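Local structure of pesticidal crystal protein Cry2Aa (Bacillus thuringiensis serovar kurstaki, 1I5P) at residues R72-L77 with I188-L193; I351-L356 with G458-Y463. The protein binds to midgut epithelial cells of dipteran and lepidopteran larvae and promotes their colloid-osmotic lysis. All coordinates share one frame; numbering follows the deposited sequence.

Interaction 1 (R72-L77 with I188-L193); sequences RILSEL and IRDVIL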
ATOM      1  N   ARG A  72      15.578   3.298 -18.721  1.00 14.95           N
ATOM      2  CA  ARG A  72      15.951   4.646 -18.326  1.00 15.65           C
ATOM      3  C   ARG A  72      14.786   5.358 -17.650  1.00 14.65           C
ATOM      4  O   ARG A  72      13.714   5.535 -18.239  1.00 14.72           O
ATOM      5  CB  ARG A  72      16.418   5.435 -19.549  1.00 17.10           C
ATOM      6  CG  ARG A  72      17.114   6.737 -19.223  1.00 20.02           C
ATOM      7  CD  ARG A  72      17.507   7.478 -20.495  1.00 20.74           C
ATOM      8  NE  ARG A  72      18.102   8.781 -20.203  1.00 20.67           N
ATOM      9  CZ  ARG A  72      18.434   9.677 -21.128  1.00 21.19           C
ATOM     10  NH1 ARG A  72      18.230   9.418 -22.414  1.00 17.70           N
ATOM     11  NH2 ARG A  72      18.971  10.832 -20.766  1.00 20.22           N
ATOM     12  N   ILE A  73      15.013   5.774 -16.411  1.00 14.06           N
ATOM     13  CA  ILE A  73      13.984   6.437 -15.623  1.00 14.43           C
ATOM     14  C   ILE A  73      14.139   7.948 -15.474  1.00 13.01           C
ATOM     15  O   ILE A  73      13.184   8.695 -15.674  1.00 13.76           O
ATOM     16  CB  ILE A  73      13.931   5.844 -14.188  1.00 11.86           C
ATOM     17  CG1 ILE A  73      13.554   4.364 -14.231  1.00 15.23           C
ATOM     18  CG2 ILE A  73      12.927   6.617 -13.341  1.00 10.33           C
ATOM     19  CD1 ILE A  73      13.682   3.662 -12.875  1.00 13.19           C
ATOM     20  N   LEU A  74      15.343   8.386 -15.118  1.00 16.24           N
ATOM     21  CA  LEU A  74      15.607   9.798 -14.849  1.00 16.37           C
ATOM     22  C   LEU A  74      15.063  10.857 -15.804  1.00 15.86           C
ATOM     23  O   LEU A  74      14.523  11.865 -15.355  1.00 14.81           O
ATOM     24  CB  LEU A  74      17.108  10.030 -14.648  1.00 16.35           C
ATOM     25  CG  LEU A  74      17.416  11.320 -13.869  1.00 18.65           C
ATOM     26  CD1 LEU A  74      16.862  11.188 -12.448  1.00 14.92           C
ATOM     27  CD2 LEU A  74      18.912  11.590 -13.839  1.00 15.51           C
ATOM     28  N   SER A  75      15.195  10.647 -17.109  1.00 17.12           N
ATOM     29  CA  SER A  75      14.706  11.649 -18.055  1.00 19.97           C
ATOM     30  C   SER A  75      13.196  11.866 -17.982  1.00 19.16           C
ATOM     31  O   SER A  75      12.735  13.003 -17.912  1.00 19.89           O
ATOM     32  CB  SER A  75      15.100  11.283 -19.483  1.00 20.09           C
ATOM     33  OG  SER A  75      14.704  12.315 -20.363  1.00 22.67           O
ATOM     34  N   GLU A  76      12.424  10.786 -17.999  1.00 17.87           N
ATOM     35  CA  GLU A  76      10.978  10.922 -17.931  1.00 16.64           C
ATOM     36  C   GLU A  76      10.544  11.333 -16.530  1.00 15.04           C
ATOM     37  O   GLU A  76       9.599  12.101 -16.372  1.00 15.95           O
ATOM     38  CB  GLU A  76      10.304   9.615 -18.358  1.00 17.77           C
ATOM     39  CG  GLU A  76      10.436   9.350 -19.855  1.00 21.48           C
ATOM     40  CD  GLU A  76      10.001   7.955 -20.266  1.00 24.08           C
ATOM     41  OE1 GLU A  76      10.179   7.603 -21.451  1.00 28.58           O
ATOM     42  OE2 GLU A  76       9.485   7.211 -19.411  1.00 25.36           O
ATOM     43  N   LEU A  77      11.240  10.838 -15.513  1.00 14.04           N
ATOM     44  CA  LEU A  77      10.898  11.200 -14.146  1.00 15.03           C
ATOM     45  C   LEU A  77      10.971  12.714 -13.984  1.00 14.54           C
ATOM     46  O   LEU A  77      10.061  13.338 -13.437  1.00 14.98           O
ATOM     47  CB  LEU A  77      11.853  10.542 -13.154  1.00 11.76           C
ATOM     48  CG  LEU A  77      11.707  11.041 -11.713  1.00 13.68           C
ATOM     49  CD1 LEU A  77      10.285  10.802 -11.213  1.00 13.22           C
ATOM     50  CD2 LEU A  77      12.718  10.329 -10.832  1.00 10.45           C
ATOM     51  N   ILE A 188      21.153   6.308 -10.450  1.00 12.90           N
ATOM     52  CA  ILE A 188      22.076   5.199 -10.254  1.00 13.74           C
ATOM     53  C   ILE A 188      21.646   3.977 -11.068  1.00 14.12           C
ATOM     54  O   ILE A 188      22.461   3.351 -11.741  1.00 13.17           O
ATOM     55  CB  ILE A 188      22.166   4.838  -8.756  1.00 13.99           C
ATOM     56  CG1 ILE A 188      22.821   6.001  -8.000  1.00 13.95           C
ATOM     57  CG2 ILE A 188      22.948   3.534  -8.566  1.00 12.09           C
ATOM     58  CD1 ILE A 188      22.722   5.906  -6.479  1.00 15.20           C
ATOM     59  N   ARG A 189      20.358   3.655 -11.016  1.00 14.39           N
ATOM     60  CA  ARG A 189      19.835   2.521 -11.763  1.00 16.11           C
ATOM     61  C   ARG A 189      20.040   2.744 -13.261  1.00 15.78           C
ATOM     62  O   ARG A 189      20.340   1.807 -13.996  1.00 16.05           O
ATOM     63  CB  ARG A 189      18.341   2.330 -11.470  1.00 15.02           C
ATOM     64  CG  ARG A 189      17.747   1.039 -12.029  1.00 14.07           C
ATOM     65  CD  ARG A 189      16.244   1.003 -11.806  1.00  9.97           C
ATOM     66  NE  ARG A 189      15.643  -0.298 -12.102  1.00 12.26           N
ATOM     67  CZ  ARG A 189      14.880  -0.549 -13.160  1.00 12.40           C
ATOM     68  NH1 ARG A 189      14.624   0.408 -14.042  1.00  9.75           N
ATOM     69  NH2 ARG A 189      14.346  -1.752 -13.323  1.00 14.42           N
ATOM     70  N   ASP A 190      19.875   3.985 -13.710  1.00 16.76           N
ATOM     71  CA  ASP A 190      20.050   4.305 -15.125  1.00 15.61           C
ATOM     72  C   ASP A 190      21.476   4.004 -15.575  1.00 16.95           C
ATOM     73  O   ASP A 190      21.685   3.409 -16.633  1.00 15.75           O
ATOM     74  CB  ASP A 190      19.733   5.781 -15.393  1.00 14.26           C
ATOM     75  CG  ASP A 190      18.236   6.058 -15.478  1.00 14.36           C
ATOM     76  OD1 ASP A 190      17.439   5.098 -15.442  1.00 14.12           O
ATOM     77  OD2 ASP A 190      17.858   7.244 -15.593  1.00 12.84           O
ATOM     78  N   VAL A 191      22.456   4.412 -14.774  1.00 16.29           N
ATOM     79  CA  VAL A 191      23.854   4.168 -15.115  1.00 15.07           C
ATOM     80  C   VAL A 191      24.094   2.674 -15.297  1.00 16.29           C
ATOM     81  O   VAL A 191      24.758   2.249 -16.243  1.00 12.68           O
ATOM     82  CB  VAL A 191      24.801   4.689 -14.009  1.00 16.81           C
ATOM     83  CG1 VAL A 191      26.235   4.251 -14.298  1.00 16.83           C
ATOM     84  CG2 VAL A 191      24.712   6.205 -13.921  1.00 12.37           C
ATOM     85  N   ILE A 192      23.532   1.886 -14.387  1.00 16.27           N
ATOM     86  CA  ILE A 192      23.678   0.435 -14.419  1.00 15.02           C
ATOM     87  C   ILE A 192      23.063  -0.214 -15.661  1.00 16.65           C
ATOM     88  O   ILE A 192      23.740  -0.944 -16.392  1.00 15.95           O
ATOM     89  CB  ILE A 192      23.026  -0.211 -13.173  1.00 14.43           C
ATOM     90  CG1 ILE A 192      23.747   0.268 -11.905  1.00 13.89           C
ATOM     91  CG2 ILE A 192      23.060  -1.731 -13.291  1.00 10.18           C
ATOM     92  CD1 ILE A 192      23.076  -0.149 -10.613  1.00 14.23           C
ATOM     93  N   LEU A 193      21.779   0.053 -15.891  1.00 15.42           N
ATOM     94  CA  LEU A 193      21.056  -0.540 -17.014  1.00 17.13           C
ATOM     95  C   LEU A 193      21.420  -0.015 -18.400  1.00 16.58           C
ATOM     96  O   LEU A 193      21.082  -0.630 -19.411  1.00 17.03           O
ATOM     97  CB  LEU A 193      19.546  -0.401 -16.783  1.00 14.56           C
ATOM     98  CG  LEU A 193      19.019  -1.136 -15.540  1.00 17.47           C
ATOM     99  CD1 LEU A 193      17.526  -0.884 -15.366  1.00 13.99           C
ATOM    100  CD2 LEU A 193      19.303  -2.634 -15.673  1.00 18.57           C
TER
HETATM  101  O   HOH W   1      18.927   9.015 -17.286  1.00 27.89           O
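The backbone at Arg72-Leu74 turns into helix 74-81 beside the C-terminal end of helix 170-193, the closest pair of CA atoms, those of Arg72 and Asp190, being 5.2 Å apart. Both segments belong to the helical bundle that forms the N-terminal domain of the delta-endotoxins. One carboxylate carries most of the contact. Asp190 reaches across to the start of the shorter helix and takes one backbone N-H on each oxygen: Ile73 N donates to OD1 at 2.7 Å in a nearly straight bond (170°), and Leu74 N donates to OD2 at 2.8 Å along a more bent path. Both bonds come to the syn side, Ile73 N somewhat out of the carboxylate plane, and two grips of this kind fix the rotation of the group. The partial positive charge of a helix start would probably stabilise the anion in this buried setting. With its CG anti to the backbone N (chi1 -167°) and its chain extended, Arg72 crosses the carboxylate at about a right angle, its CG 3.7 Å from Asp190 OD2, with the guanidinium and carboxylate planes 82° apart. The charged end travels on to a salt bridge with Asp132 of helix 107-135. On the other flank Ile73 CD1 packs 3.6 Å from Arg189 NH1; that guanidinium is anchored by the carbonyls of Phe262, Tyr264 and Gly70. A water links Arg72 to Asp190, accepting from NE at 3.0 Å and donating to OD2 at 2.7 Å.

Interaction 2 (I351-L356 with G458-Y463); sequences IGATNL and GGARAY
Gly352 and Ala462 mark the close end of this contact, where the edge of short strand 351-352 meets the chain leading into strand 462-469 in the middle domain, the beta prism of the toxin. Their CA atoms are 4.7 Å apart, yet the two segments share no backbone hydrogen bond; here they meet by van der Waals packing. Gly352, at a positive phi of 90° and without a side chain, lets the backbones come together, its CA resting 3.5 Å from Arg461 O. Next to it Ala462 CB fits against Ile351, lying 3.7 Å from Ile351 O and 4.0 Å from Ile351 CG2. The tight packing continues at Ala353, whose methyl presses on Gly459 O at 3.3 Å and meets the methyl of Ala460 more loosely. Small residues thus line both sides of this part.

Toward Asn355 and Gly458, both exposed, the chains are loops; the contact opens to solvent and turns on one polar bond, with Leu356 at its border. Asn355 ND2 donates to Gly458 O at 2.7 Å in an almost straight bond (174°). The acceptor lies in the amide plane, while the donor is tilted from the plane of the carbonyl. With CG between its backbone N and carbonyl carbon (chi1 70°), Asn355 swings its amide back toward the glycine. Leu356 borders this peptide and the next, its CG near Gly458 O and its CD1 3.7 Å from Gly459 O.

Both segments are tied to strand 329-342. Ile351 and Ala353 bond through their backbones to Ala338 and Asn336, and Ala462 to Leu335, while Tyr463 pairs with Val429 of strand 422-430, one of the two neighbours of 462-469, the middle strand of a three-stranded sheet with 275-278 on its other side.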
ATOM      1  N   ILE A 351     -18.668  -6.385  14.951  1.00 19.70           N
ATOM      2  CA  ILE A 351     -18.190  -5.072  15.344  1.00 20.91           C
ATOM      3  C   ILE A 351     -19.370  -4.400  16.018  1.00 18.95           C
ATOM      4  O   ILE A 351     -20.468  -4.364  15.461  1.00 17.59           O
ATOM      5  CB  ILE A 351     -17.757  -4.249  14.124  1.00 21.95           C
ATOM      6  CG1 ILE A 351     -16.725  -5.037  13.318  1.00 21.25           C
ATOM      7  CG2 ILE A 351     -17.164  -2.919  14.579  1.00 23.74           C
ATOM      8  CD1 ILE A 351     -16.724  -4.715  11.845  1.00 21.67           C
ATOM      9  N   GLY A 352     -19.152  -3.884  17.222  1.00 19.30           N
ATOM     10  CA  GLY A 352     -20.238  -3.246  17.937  1.00 19.32           C
ATOM     11  C   GLY A 352     -20.977  -4.259  18.789  1.00 20.65           C
ATOM     12  O   GLY A 352     -20.367  -5.168  19.352  1.00 19.35           O
ATOM     13  N   ALA A 353     -22.292  -4.105  18.882  1.00 21.20           N
ATOM     14  CA  ALA A 353     -23.113  -5.004  19.682  1.00 23.82           C
ATOM     15  C   ALA A 353     -23.096  -6.433  19.159  1.00 25.19           C
ATOM     16  O   ALA A 353     -23.160  -6.670  17.946  1.00 24.82           O
ATOM     17  CB  ALA A 353     -24.546  -4.491  19.732  1.00 25.33           C
ATOM     18  N   THR A 354     -23.012  -7.382  20.085  1.00 25.30           N
ATOM     19  CA  THR A 354     -23.001  -8.796  19.743  1.00 26.73           C
ATOM     20  C   THR A 354     -24.325  -9.450  20.118  1.00 27.44           C
ATOM     21  O   THR A 354     -24.487 -10.661  19.980  1.00 28.27           O
ATOM     22  CB  THR A 354     -21.877  -9.547  20.473  1.00 27.09           C
ATOM     23  OG1 THR A 354     -22.042  -9.393  21.890  1.00 26.76           O
ATOM     24  CG2 THR A 354     -20.517  -9.009  20.056  1.00 26.11           C
ATOM     25  N   ASN A 355     -25.277  -8.653  20.592  1.00 26.84           N
ATOM     26  CA  ASN A 355     -26.569  -9.206  20.975  1.00 28.32           C
ATOM     27  C   ASN A 355     -27.709  -8.618  20.163  1.00 28.16           C
ATOM     28  O   ASN A 355     -28.832  -8.534  20.646  1.00 31.18           O
ATOM     29  CB  ASN A 355     -26.840  -8.974  22.465  1.00 28.05           C
ATOM     30  CG  ASN A 355     -27.093  -7.509  22.795  1.00 29.86           C
ATOM     31  OD1 ASN A 355     -27.719  -7.191  23.808  1.00 32.20           O
ATOM     32  ND2 ASN A 355     -26.594  -6.613  21.950  1.00 22.77           N
ATOM     33  N   LEU A 356     -27.428  -8.207  18.934  1.00 27.33           N
ATOM     34  CA  LEU A 356     -28.467  -7.632  18.090  1.00 26.53           C
ATOM     35  C   LEU A 356     -28.524  -8.316  16.734  1.00 25.95           C
ATOM     36  O   LEU A 356     -27.492  -8.675  16.173  1.00 24.91           O
ATOM     37  CB  LEU A 356     -28.210  -6.142  17.866  1.00 24.92           C
ATOM     38  CG  LEU A 356     -28.196  -5.165  19.043  1.00 27.31           C
ATOM     39  CD1 LEU A 356     -27.707  -3.805  18.551  1.00 24.07           C
ATOM     40  CD2 LEU A 356     -29.590  -5.051  19.643  1.00 24.93           C
ATOM     41  N   GLY A 458     -24.600  -3.014  24.510  1.00 57.89           N
ATOM     42  CA  GLY A 458     -26.011  -3.359  24.540  1.00 56.43           C
ATOM     43  C   GLY A 458     -26.534  -3.111  23.139  1.00 54.30           C
ATOM     44  O   GLY A 458     -27.087  -3.995  22.482  1.00 53.08           O
ATOM     45  N   GLY A 459     -26.343  -1.877  22.689  1.00 52.35           N
ATOM     46  CA  GLY A 459     -26.736  -1.480  21.351  1.00 49.03           C
ATOM     47  C   GLY A 459     -25.447  -1.030  20.685  1.00 45.12           C
ATOM     48  O   GLY A 459     -25.205  -1.295  19.511  1.00 48.33           O
ATOM     49  N   ALA A 460     -24.614  -0.353  21.471  1.00 40.25           N
ATOM     50  CA  ALA A 460     -23.321   0.154  21.029  1.00 33.22           C
ATOM     51  C   ALA A 460     -23.315   0.770  19.631  1.00 29.15           C
ATOM     52  O   ALA A 460     -24.361   1.110  19.073  1.00 25.91           O
ATOM     53  CB  ALA A 460     -22.281  -0.956  21.109  1.00 38.03           C
ATOM     54  N   ARG A 461     -22.118   0.906  19.074  1.00 24.01           N
ATOM     55  CA  ARG A 461     -21.951   1.491  17.754  1.00 22.98           C
ATOM     56  C   ARG A 461     -20.848   0.793  16.970  1.00 21.41           C
ATOM     57  O   ARG A 461     -19.916   0.235  17.545  1.00 19.86           O
ATOM     58  CB  ARG A 461     -21.608   2.977  17.881  1.00 22.04           C
ATOM     59  CG  ARG A 461     -22.731   3.849  18.434  1.00 23.09           C
ATOM     60  CD  ARG A 461     -23.800   4.090  17.392  1.00 21.50           C
ATOM     61  NE  ARG A 461     -24.794   5.067  17.828  1.00 25.72           N
ATOM     62  CZ  ARG A 461     -25.781   4.814  18.679  1.00 23.95           C
ATOM     63  NH1 ARG A 461     -25.925   3.603  19.200  1.00 24.12           N
ATOM     64  NH2 ARG A 461     -26.633   5.776  19.002  1.00 26.81           N
ATOM     65  N   ALA A 462     -20.973   0.829  15.649  1.00 21.65           N
ATOM     66  CA  ALA A 462     -19.983   0.237  14.763  1.00 20.11           C
ATOM     67  C   ALA A 462     -19.555   1.308  13.769  1.00 18.48           C
ATOM     68  O   ALA A 462     -20.386   1.859  13.055  1.00 19.34           O
ATOM     69  CB  ALA A 462     -20.577  -0.956  14.023  1.00 18.94           C
ATOM     70  N   TYR A 463     -18.262   1.614  13.748  1.00 16.80           N
ATOM     71  CA  TYR A 463     -17.717   2.602  12.827  1.00 13.81           C
ATOM     72  C   TYR A 463     -16.757   1.860  11.906  1.00 13.25           C
ATOM     73  O   TYR A 463     -15.697   1.407  12.330  1.00 12.66           O
ATOM     74  CB  TYR A 463     -17.002   3.707  13.607  1.00 14.85           C
ATOM     75  CG  TYR A 463     -17.934   4.440  14.550  1.00 13.21           C
ATOM     76  CD1 TYR A 463     -17.883   4.226  15.930  1.00 14.50           C
ATOM     77  CD2 TYR A 463     -18.891   5.324  14.054  1.00 14.72           C
ATOM     78  CE1 TYR A 463     -18.771   4.881  16.795  1.00 16.34           C
ATOM     79  CE2 TYR A 463     -19.781   5.981  14.903  1.00 14.48           C
ATOM     80  CZ  TYR A 463     -19.717   5.759  16.269  1.00 16.66           C
ATOM     81  OH  TYR A 463     -20.606   6.421  17.089  1.00 16.69           O
TER

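Interactions 1 and 2 belong to different domains and lie on opposite sides of the chain's centre, with centres about 54 Å apart and nearest atoms about 36 Å apart; they share no secondary-structure element. Interaction 1 is a buried junction between a helix and the start of another, dominated by one carboxylate, probably ionised, that accepts two main-chain N-H groups, with arginines bonded to further parts of the chain. Interaction 2 is only partly buried and joins loops and strand ends. Its inner part relies on glycine and alanine packing against backbone, and its single cross-segment hydrogen bond, from a neutral amide to a main-chain carbonyl, lies at the exposed end.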